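Local coordinates for protein glycoside hydrolase family 31 (Trueperella pyogenes, PDB 5I0F) that degrades cycloalternan, probably by a retaining glycoside hydrolase mechanism that passes through a covalent glycosyl-enzyme intermediate, at residues A[293-305]-A[317-331]. Residues are numbered along the deposited sequence; the frame is centred on the assembly and turned at random.
Sequences WIFGLWASGNEWN and HRNEGIPVSVVVIEA. With GLC (alpha-D-glucopyranose), chain C; BGC (beta-D-glucopyranose), chain B.
Ala299 and Val326 join strands 297-300 and 326-329 through a nearly straight backbone bond, Ala299 N to Val326 O (2.8 Å). Val328 N in turn donates to Ala299 O, so Ala299 grips the residues either side of Val327, the pattern of a parallel pair. At the start of the pair Leu297 O accepts from Ser325 N and, weakly, from Val326 N. Where the strands part, water takes over: one molecule links Gly301 N to Val328 O, another Leu297 N to Pro323 O.

Apolar packing differs on the two faces. On one, Val326 lies alongside Trp298 and sets CG2 over the five-membered ring, 3.7 Å from its centroid and 14° off the normal, a CH-pi contact. The same methyl also meets the edge of Trp293 at CE3. Trp298 NE1 donates to Ile294 O, which helps fix the indole's rotation. On the other face, Val324 CG1 sits over the centre of the His317 ring and touches Ala299 CB (4.0 Å).

Two side-chain polar bonds lie near opposite ends. Ser325 OG, turned between its backbone N and carbonyl carbon (chi1 73°), donates to Trp293 O at 2.7 Å. Beyond the strands' C-terminal ends, Asn302 ND2 gives a 2.8 Å bond to Glu330 OE1 on the carboxylate's anti side, the two planes 76° apart. Asn302 ND2 also donates to O5 of the glucose GLC (2.9 Å), while Glu330 OE1 accepts from O4 of BGC and Glu330 OE2 pairs with Lys465. This is the first beta-alpha-beta unit of the family 31 TIM barrel, connected through helix 307-320, with its sugar-binding residues at the C-terminal mouth, where TIM-barrel enzymes place their active sites.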
ATOM      1  N   TRP A 293       2.245 -20.255  13.745  1.00 22.30           N
ATOM      2  CA  TRP A 293       0.847 -20.288  13.274  1.00 21.53           C
ATOM      3  C   TRP A 293       0.537 -19.311  12.138  1.00 20.83           C
ATOM      4  O   TRP A 293      -0.478 -19.497  11.462  1.00 20.89           O
ATOM      5  CB  TRP A 293      -0.175 -20.128  14.418  1.00 21.74           C
ATOM      6  CG  TRP A 293      -0.024 -18.901  15.342  1.00 21.57           C
ATOM      7  CD1 TRP A 293       0.566 -18.888  16.580  1.00 22.05           C
ATOM      8  CD2 TRP A 293      -0.511 -17.571  15.119  1.00 21.17           C
ATOM      9  NE1 TRP A 293       0.481 -17.631  17.130  1.00 22.02           N
ATOM     10  CE2 TRP A 293      -0.155 -16.799  16.252  1.00 21.44           C
ATOM     11  CE3 TRP A 293      -1.215 -16.951  14.079  1.00 20.57           C
ATOM     12  CZ2 TRP A 293      -0.490 -15.453  16.378  1.00 21.44           C
ATOM     13  CZ3 TRP A 293      -1.549 -15.592  14.210  1.00 20.67           C
ATOM     14  CH2 TRP A 293      -1.174 -14.863  15.350  1.00 20.55           C
ATOM     15  N   ILE A 294       1.390 -18.309  11.889  1.00 19.54           N
ATOM     16  CA  ILE A 294       1.179 -17.447  10.720  1.00 19.05           C
ATOM     17  C   ILE A 294       1.284 -18.196   9.382  1.00 18.65           C
ATOM     18  O   ILE A 294       0.784 -17.710   8.374  1.00 17.96           O
ATOM     19  CB  ILE A 294       2.051 -16.169  10.691  1.00 19.28           C
ATOM     20  CG1 ILE A 294       3.533 -16.475  10.513  1.00 19.84           C
ATOM     21  CG2 ILE A 294       1.795 -15.316  11.939  1.00 19.44           C
ATOM     22  CD1 ILE A 294       4.338 -15.338   9.943  1.00 19.60           C
ATOM     23  N   PHE A 295       1.882 -19.395   9.388  1.00 18.67           N
ATOM     24  CA  PHE A 295       2.136 -20.143   8.165  1.00 18.83           C
ATOM     25  C   PHE A 295       1.067 -21.136   7.751  1.00 19.20           C
ATOM     26  O   PHE A 295       1.206 -21.777   6.697  1.00 19.37           O
ATOM     27  CB  PHE A 295       3.493 -20.836   8.258  1.00 19.80           C
ATOM     28  CG  PHE A 295       4.640 -19.877   8.300  1.00 20.25           C
ATOM     29  CD1 PHE A 295       4.873 -19.019   7.239  1.00 20.19           C
ATOM     30  CD2 PHE A 295       5.499 -19.854   9.368  1.00 21.24           C
ATOM     31  CE1 PHE A 295       5.938 -18.132   7.270  1.00 20.98           C
ATOM     32  CE2 PHE A 295       6.576 -18.967   9.407  1.00 21.67           C
ATOM     33  CZ  PHE A 295       6.782 -18.104   8.363  1.00 21.32           C
ATOM     34  N   GLY A 296       0.007 -21.283   8.549  1.00 18.75           N
ATOM     35  CA  GLY A 296      -1.147 -22.090   8.116  1.00 19.04           C
ATOM     36  C   GLY A 296      -2.079 -21.288   7.206  1.00 18.18           C
ATOM     37  O   GLY A 296      -1.819 -20.134   6.897  1.00 17.86           O
ATOM     38  N   LEU A 297      -3.175 -21.884   6.764  1.00 18.28           N
ATOM     39  CA  LEU A 297      -4.133 -21.146   5.927  1.00 17.78           C
ATOM     40  C   LEU A 297      -4.878 -20.083   6.748  1.00 17.10           C
ATOM     41  O   LEU A 297      -5.365 -20.354   7.870  1.00 17.04           O
ATOM     42  CB  LEU A 297      -5.123 -22.113   5.277  1.00 18.30           C
ATOM     43  CG  LEU A 297      -6.210 -21.508   4.387  1.00 18.42           C
ATOM     44  CD1 LEU A 297      -5.594 -20.741   3.241  1.00 18.59           C
ATOM     45  CD2 LEU A 297      -7.105 -22.620   3.864  1.00 19.18           C
ATOM     46  N   TRP A 298      -4.949 -18.880   6.190  1.00 16.65           N
ATOM     47  CA  TRP A 298      -5.742 -17.792   6.751  1.00 16.72           C
ATOM     48  C   TRP A 298      -7.108 -17.764   6.048  1.00 16.57           C
ATOM     49  O   TRP A 298      -7.158 -17.689   4.813  1.00 16.73           O
ATOM     50  CB  TRP A 298      -5.078 -16.440   6.524  1.00 16.65           C
ATOM     51  CG  TRP A 298      -3.831 -16.179   7.309  1.00 17.35           C
ATOM     52  CD1 TRP A 298      -2.780 -17.028   7.512  1.00 17.71           C
ATOM     53  CD2 TRP A 298      -3.511 -14.969   7.985  1.00 17.70           C
ATOM     54  NE1 TRP A 298      -1.817 -16.420   8.282  1.00 18.16           N
ATOM     55  CE2 TRP A 298      -2.244 -15.149   8.587  1.00 18.38           C
ATOM     56  CE3 TRP A 298      -4.169 -13.747   8.134  1.00 18.39           C
ATOM     57  CZ2 TRP A 298      -1.626 -14.153   9.350  1.00 18.62           C
ATOM     58  CZ3 TRP A 298      -3.552 -12.735   8.887  1.00 18.67           C
ATOM     59  CH2 TRP A 298      -2.289 -12.943   9.477  1.00 18.51           C
ATOM     60  N   ALA A 299      -8.180 -17.803   6.831  1.00 16.47           N
ATOM     61  CA  ALA A 299      -9.560 -17.695   6.312  1.00 16.38           C
ATOM     62  C   ALA A 299     -10.108 -16.291   6.570  1.00 16.16           C
ATOM     63  O   ALA A 299      -9.968 -15.773   7.669  1.00 15.48           O
ATOM     64  CB  ALA A 299     -10.416 -18.697   7.019  1.00 16.85           C
ATOM     65  N   SER A 300     -10.755 -15.692   5.577  1.00 16.67           N
ATOM     66  CA  SER A 300     -11.312 -14.337   5.711  1.00 16.71           C
ATOM     67  C   SER A 300     -12.505 -14.168   4.758  1.00 16.89           C
ATOM     68  O   SER A 300     -12.589 -14.821   3.709  1.00 16.97           O
ATOM     69  CB  SER A 300     -10.229 -13.313   5.405  1.00 16.90           C
ATOM     70  OG  SER A 300     -10.697 -11.970   5.499  1.00 17.33           O
ATOM     71  N   GLY A 301     -13.414 -13.293   5.145  1.00 16.74           N
ATOM     72  CA  GLY A 301     -14.558 -12.941   4.311  1.00 17.23           C
ATOM     73  C   GLY A 301     -15.280 -11.773   4.930  1.00 17.41           C
ATOM     74  O   GLY A 301     -15.744 -11.864   6.075  1.00 17.62           O
ATOM     75  N   ASN A 302     -15.386 -10.662   4.210  1.00 17.47           N
ATOM     76  CA  ASN A 302     -15.997  -9.480   4.813  1.00 17.71           C
ATOM     77  C   ASN A 302     -17.458  -9.703   5.273  1.00 18.79           C
ATOM     78  O   ASN A 302     -17.906  -9.048   6.217  1.00 19.08           O
ATOM     79  CB  ASN A 302     -15.903  -8.259   3.895  1.00 17.56           C
ATOM     80  CG  ASN A 302     -16.401  -6.993   4.582  1.00 17.75           C
ATOM     81  OD1 ASN A 302     -17.589  -6.620   4.458  1.00 18.21           O
ATOM     82  ND2 ASN A 302     -15.539  -6.364   5.351  1.00 17.28           N
ATOM     83  N   GLU A 303     -18.179 -10.642   4.633  1.00 19.05           N
ATOM     84  CA  GLU A 303     -19.584 -10.887   4.974  1.00 19.83           C
ATOM     85  C   GLU A 303     -19.783 -11.885   6.104  1.00 19.45           C
ATOM     86  O   GLU A 303     -20.909 -12.282   6.363  1.00 19.91           O
ATOM     87  CB  GLU A 303     -20.391 -11.257   3.710  1.00 20.51           C
ATOM     88  CG  GLU A 303     -20.384 -10.074   2.757  1.00 21.16           C
ATOM     89  CD  GLU A 303     -21.335 -10.178   1.590  1.00 22.40           C
ATOM     90  OE1 GLU A 303     -21.609  -9.109   1.019  1.00 23.06           O
ATOM     91  OE2 GLU A 303     -21.765 -11.282   1.207  1.00 21.91           O
ATOM     92  N   TRP A 304     -18.704 -12.286   6.780  1.00 18.73           N
ATOM     93  CA  TRP A 304     -18.842 -13.060   8.017  1.00 18.50           C
ATOM     94  C   TRP A 304     -18.994 -12.045   9.145  1.00 18.13           C
ATOM     95  O   TRP A 304     -18.012 -11.683   9.795  1.00 17.66           O
ATOM     96  CB  TRP A 304     -17.630 -13.932   8.255  1.00 18.30           C
ATOM     97  CG  TRP A 304     -17.357 -14.888   7.146  1.00 18.79           C
ATOM     98  CD1 TRP A 304     -18.219 -15.307   6.167  1.00 19.62           C
ATOM     99  CD2 TRP A 304     -16.150 -15.591   6.945  1.00 18.89           C
ATOM    100  NE1 TRP A 304     -17.595 -16.198   5.338  1.00 19.72           N
ATOM    101  CE2 TRP A 304     -16.314 -16.383   5.784  1.00 19.12           C
ATOM    102  CE3 TRP A 304     -14.926 -15.621   7.620  1.00 18.48           C
ATOM    103  CZ2 TRP A 304     -15.310 -17.217   5.303  1.00 18.89           C
ATOM    104  CZ3 TRP A 304     -13.913 -16.464   7.121  1.00 18.45           C
ATOM    105  CH2 TRP A 304     -14.120 -17.233   5.977  1.00 18.45           C
ATOM    106  N   ASN A 305     -20.221 -11.578   9.343  1.00 18.25           N
ATOM    107  CA  ASN A 305     -20.476 -10.444  10.230  1.00 18.07           C
ATOM    108  C   ASN A 305     -21.295 -10.797  11.472  1.00 18.02           C
ATOM    109  O   ASN A 305     -21.866  -9.915  12.116  1.00 18.02           O
ATOM    110  CB  ASN A 305     -21.060  -9.260   9.474  1.00 18.30           C
ATOM    111  CG  ASN A 305     -22.511  -9.452   9.075  1.00 19.24           C
ATOM    112  OD1 ASN A 305     -22.984 -10.575   8.868  1.00 19.91           O
ATOM    113  ND2 ASN A 305     -23.226  -8.342   8.954  1.00 19.27           N
ATOM    114  N   HIS A 317     -14.544 -25.850   7.570  1.00 21.78           N
ATOM    115  CA  HIS A 317     -13.121 -26.187   7.435  1.00 21.92           C
ATOM    116  C   HIS A 317     -12.800 -27.526   8.133  1.00 23.41           C
ATOM    117  O   HIS A 317     -12.176 -28.414   7.557  1.00 24.15           O
ATOM    118  CB  HIS A 317     -12.236 -25.072   7.976  1.00 20.99           C
ATOM    119  CG  HIS A 317     -11.910 -24.032   6.958  1.00 20.18           C
ATOM    120  ND1 HIS A 317     -10.990 -24.247   5.962  1.00 20.21           N
ATOM    121  CD2 HIS A 317     -12.416 -22.790   6.745  1.00 19.80           C
ATOM    122  CE1 HIS A 317     -10.940 -23.184   5.176  1.00 20.13           C
ATOM    123  NE2 HIS A 317     -11.779 -22.276   5.643  1.00 19.28           N
ATOM    124  N   ARG A 318     -13.241 -27.661   9.367  1.00 24.06           N
ATOM    125  CA  ARG A 318     -12.972 -28.870  10.134  1.00 26.66           C
ATOM    126  C   ARG A 318     -13.645 -30.087   9.483  1.00 26.56           C
ATOM    127  O   ARG A 318     -13.014 -31.135   9.309  1.00 26.05           O
ATOM    128  CB  ARG A 318     -13.473 -28.669  11.569  1.00 28.78           C
ATOM    129  CG  ARG A 318     -13.423 -29.912  12.454  1.00 32.11           C
ATOM    130  CD  ARG A 318     -14.481 -29.827  13.550  1.00 35.03           C
ATOM    131  NE  ARG A 318     -13.908 -29.464  14.835  1.00 37.46           N
ATOM    132  CZ  ARG A 318     -14.577 -28.918  15.863  1.00 39.72           C
ATOM    133  NH1 ARG A 318     -15.879 -28.588  15.794  1.00 40.54           N
ATOM    134  NH2 ARG A 318     -13.915 -28.682  16.983  1.00 40.59           N
ATOM    135  N   ASN A 319     -14.916 -29.949   9.123  1.00 26.97           N
ATOM    136  CA  ASN A 319     -15.640 -31.083   8.518  1.00 28.39           C
ATOM    137  C   ASN A 319     -15.105 -31.467   7.155  1.00 27.48           C
ATOM    138  O   ASN A 319     -15.149 -32.635   6.792  1.00 26.80           O
ATOM    139  CB  ASN A 319     -17.127 -30.796   8.434  1.00 30.67           C
ATOM    140  CG  ASN A 319     -17.775 -30.781   9.792  1.00 32.92           C
ATOM    141  OD1 ASN A 319     -17.364 -31.511  10.700  1.00 36.36           O
ATOM    142  ND2 ASN A 319     -18.783 -29.956   9.950  1.00 34.57           N
ATOM    143  N   GLU A 320     -14.592 -30.489   6.409  1.00 26.24           N
ATOM    144  CA  GLU A 320     -13.986 -30.775   5.113  1.00 26.10           C
ATOM    145  C   GLU A 320     -12.517 -31.247   5.197  1.00 25.55           C
ATOM    146  O   GLU A 320     -11.948 -31.609   4.187  1.00 25.44           O
ATOM    147  CB  GLU A 320     -14.122 -29.564   4.173  1.00 25.81           C
ATOM    148  CG  GLU A 320     -15.562 -29.187   3.808  1.00 26.22           C
ATOM    149  CD  GLU A 320     -16.268 -30.176   2.884  1.00 27.89           C
ATOM    150  OE1 GLU A 320     -15.647 -31.139   2.391  1.00 28.18           O
ATOM    151  OE2 GLU A 320     -17.470 -29.964   2.626  1.00 29.03           O
ATOM    152  N   GLY A 321     -11.902 -31.232   6.374  1.00 24.98           N
ATOM    153  CA  GLY A 321     -10.465 -31.542   6.488  1.00 25.04           C
ATOM    154  C   GLY A 321      -9.532 -30.566   5.783  1.00 24.04           C
ATOM    155  O   GLY A 321      -8.521 -30.979   5.220  1.00 23.54           O
ATOM    156  N   ILE A 322      -9.882 -29.273   5.813  1.00 22.83           N
ATOM    157  CA  ILE A 322      -9.075 -28.198   5.238  1.00 22.70           C
ATOM    158  C   ILE A 322      -8.739 -27.296   6.424  1.00 22.15           C
ATOM    159  O   ILE A 322      -9.514 -26.414   6.753  1.00 21.47           O
ATOM    160  CB  ILE A 322      -9.837 -27.451   4.097  1.00 22.41           C
ATOM    161  CG1 ILE A 322     -10.123 -28.439   2.961  1.00 22.92           C
ATOM    162  CG2 ILE A 322      -9.029 -26.280   3.550  1.00 22.04           C
ATOM    163  CD1 ILE A 322     -11.214 -28.014   2.001  1.00 23.01           C
ATOM    164  N   PRO A 323      -7.631 -27.591   7.125  1.00 22.58           N
ATOM    165  CA  PRO A 323      -7.363 -26.859   8.356  1.00 22.72           C
ATOM    166  C   PRO A 323      -7.018 -25.394   8.107  1.00 21.91           C
ATOM    167  O   PRO A 323      -6.423 -25.040   7.064  1.00 21.54           O
ATOM    168  CB  PRO A 323      -6.171 -27.605   8.982  1.00 23.15           C
ATOM    169  CG  PRO A 323      -5.552 -28.359   7.845  1.00 23.74           C
ATOM    170  CD  PRO A 323      -6.668 -28.697   6.907  1.00 23.51           C
ATOM    171  N   VAL A 324      -7.409 -24.563   9.060  1.00 22.07           N
ATOM    172  CA  VAL A 324      -7.065 -23.152   9.052  1.00 21.77           C
ATOM    173  C   VAL A 324      -6.311 -22.857  10.328  1.00 21.77           C
ATOM    174  O   VAL A 324      -6.597 -23.468  11.375  1.00 21.49           O
ATOM    175  CB  VAL A 324      -8.298 -22.239   8.891  1.00 22.84           C
ATOM    176  CG1 VAL A 324      -8.808 -22.303   7.474  1.00 23.30           C
ATOM    177  CG2 VAL A 324      -9.434 -22.615   9.822  1.00 23.98           C
ATOM    178  N   SER A 325      -5.331 -21.962  10.239  1.00 21.06           N
ATOM    179  CA  SER A 325      -4.610 -21.481  11.423  1.00 21.54           C
ATOM    180  C   SER A 325      -5.043 -20.101  11.925  1.00 20.31           C
ATOM    181  O   SER A 325      -4.791 -19.764  13.075  1.00 20.07           O
ATOM    182  CB  SER A 325      -3.085 -21.562  11.210  1.00 22.05           C
ATOM    183  OG  SER A 325      -2.643 -20.550  10.315  1.00 24.31           O
ATOM    184  N   VAL A 326      -5.712 -19.327  11.082  1.00 19.51           N
ATOM    185  CA  VAL A 326      -6.061 -17.932  11.395  1.00 18.68           C
ATOM    186  C   VAL A 326      -7.413 -17.629  10.754  1.00 18.08           C
ATOM    187  O   VAL A 326      -7.655 -17.986   9.588  1.00 17.90           O
ATOM    188  CB  VAL A 326      -5.022 -16.912  10.840  1.00 18.96           C
ATOM    189  CG1 VAL A 326      -5.432 -15.474  11.175  1.00 19.04           C
ATOM    190  CG2 VAL A 326      -3.625 -17.160  11.386  1.00 19.28           C
ATOM    191  N   VAL A 327      -8.271 -16.948  11.505  1.00 17.90           N
ATOM    192  CA  VAL A 327      -9.478 -16.350  10.945  1.00 17.26           C
ATOM    193  C   VAL A 327      -9.419 -14.848  11.156  1.00 16.75           C
ATOM    194  O   VAL A 327      -9.127 -14.382  12.268  1.00 16.77           O
ATOM    195  CB  VAL A 327     -10.775 -16.984  11.498  1.00 17.55           C
ATOM    196  CG1 VAL A 327     -10.916 -16.818  13.008  1.00 17.66           C
ATOM    197  CG2 VAL A 327     -11.998 -16.424  10.748  1.00 17.38           C
ATOM    198  N   VAL A 328      -9.594 -14.100  10.067  1.00 16.09           N
ATOM    199  CA  VAL A 328      -9.739 -12.646  10.120  1.00 16.26           C
ATOM    200  C   VAL A 328     -11.234 -12.318  10.120  1.00 16.32           C
ATOM    201  O   VAL A 328     -11.986 -12.865   9.307  1.00 15.89           O
ATOM    202  CB  VAL A 328      -9.050 -11.980   8.893  1.00 16.59           C
ATOM    203  CG1 VAL A 328      -9.143 -10.459   8.981  1.00 16.53           C
ATOM    204  CG2 VAL A 328      -7.590 -12.433   8.808  1.00 16.81           C
ATOM    205  N   ILE A 329     -11.664 -11.436  11.032  1.00 15.91           N
ATOM    206  CA  ILE A 329     -13.024 -10.936  11.066  1.00 16.00           C
ATOM    207  C   ILE A 329     -12.942  -9.437  10.839  1.00 16.16           C
ATOM    208  O   ILE A 329     -12.266  -8.727  11.599  1.00 15.82           O
ATOM    209  CB  ILE A 329     -13.726 -11.240  12.424  1.00 16.47           C
ATOM    210  CG1 ILE A 329     -13.501 -12.706  12.833  1.00 16.76           C
ATOM    211  CG2 ILE A 329     -15.214 -10.910  12.322  1.00 16.68           C
ATOM    212  CD1 ILE A 329     -13.979 -13.061  14.225  1.00 17.19           C
ATOM    213  N   GLU A 330     -13.595  -8.978   9.768  1.00 16.29           N
ATOM    214  CA  GLU A 330     -13.611  -7.574   9.393  1.00 16.43           C
ATOM    215  C   GLU A 330     -14.823  -6.852   9.903  1.00 16.31           C
ATOM    216  O   GLU A 330     -14.694  -5.799  10.533  1.00 16.00           O
ATOM    217  CB  GLU A 330     -13.510  -7.426   7.861  1.00 16.55           C
ATOM    218  CG  GLU A 330     -12.214  -7.960   7.322  1.00 16.40           C
ATOM    219  CD  GLU A 330     -11.880  -7.434   5.941  1.00 16.69           C
ATOM    220  OE1 GLU A 330     -12.831  -7.207   5.126  1.00 16.77           O
ATOM    221  OE2 GLU A 330     -10.659  -7.277   5.680  1.00 16.24           O
ATOM    222  N   ALA A 331     -15.993  -7.432   9.650  1.00 16.42           N
ATOM    223  CA  ALA A 331     -17.273  -6.866  10.066  1.00 17.07           C
ATOM    224  C   ALA A 331     -17.664  -7.449  11.430  1.00 17.26           C
ATOM    225  O   ALA A 331     -18.589  -8.233  11.527  1.00 17.91           O
ATOM    226  CB  ALA A 331     -18.344  -7.162   9.023  1.00 17.30           C
TER
HETATM  227  C1  GLC C   2     -15.123  -2.918   4.400  1.00 20.04           C
HETATM  228  C2  GLC C   2     -15.969  -1.670   4.099  1.00 20.89           C
HETATM  229  C3  GLC C   2     -15.957  -0.692   5.267  1.00 21.20           C
HETATM  230  C4  GLC C   2     -16.301  -1.415   6.565  1.00 20.90           C
HETATM  231  C5  GLC C   2     -15.339  -2.581   6.777  1.00 20.02           C
HETATM  232  C6  GLC C   2     -15.618  -3.354   8.063  1.00 20.36           C
HETATM  233  O2  GLC C   2     -15.486  -1.004   2.926  1.00 22.89           O
HETATM  234  O3  GLC C   2     -16.882   0.377   5.020  1.00 22.37           O
HETATM  235  O4  GLC C   2     -16.214  -0.493   7.662  1.00 22.00           O
HETATM  236  O5  GLC C   2     -15.459  -3.481   5.671  1.00 19.56           O
HETATM  237  O6  GLC C   2     -16.898  -3.972   7.998  1.00 19.95           O
HETATM  238  C2  BGC B   1      -9.104  -3.923   2.460  1.00 18.23           C
HETATM  239  C3  BGC B   1     -10.051  -5.100   2.162  1.00 17.77           C
HETATM  240  C4  BGC B   1     -11.178  -5.110   3.190  1.00 18.43           C
HETATM  241  C5  BGC B   1     -11.901  -3.755   3.228  1.00 19.02           C
HETATM  242  C6  BGC B   1     -12.875  -3.741   4.399  1.00 19.27           C
HETATM  243  C1  BGC B   1      -9.589  -2.801   3.414  1.00 19.92           C
HETATM  244  O2  BGC B   1      -8.081  -3.599   1.497  1.00 16.64           O
HETATM  245  O3  BGC B   1      -9.326  -6.332   2.172  1.00 17.48           O
HETATM  246  O4  BGC B   1     -12.119  -6.160   2.891  1.00 17.01           O
HETATM  247  O5  BGC B   1     -11.014  -2.613   3.335  1.00 19.44           O
HETATM  248  O6  BGC B   1     -13.726  -2.592   4.337  1.00 19.74           O
HETATM  249  O   HOH W   1      -3.725 -24.485   7.761  1.00 27.12           O
HETATM  250  O   HOH W   2     -15.850 -10.350   8.558  1.00 20.22           O
HETATM  251  O   HOH W   3     -13.089 -11.372   7.381  1.00 23.48           O
HETATM  252  O   HOH W   4     -20.969  -7.489  13.052  1.00 19.20           O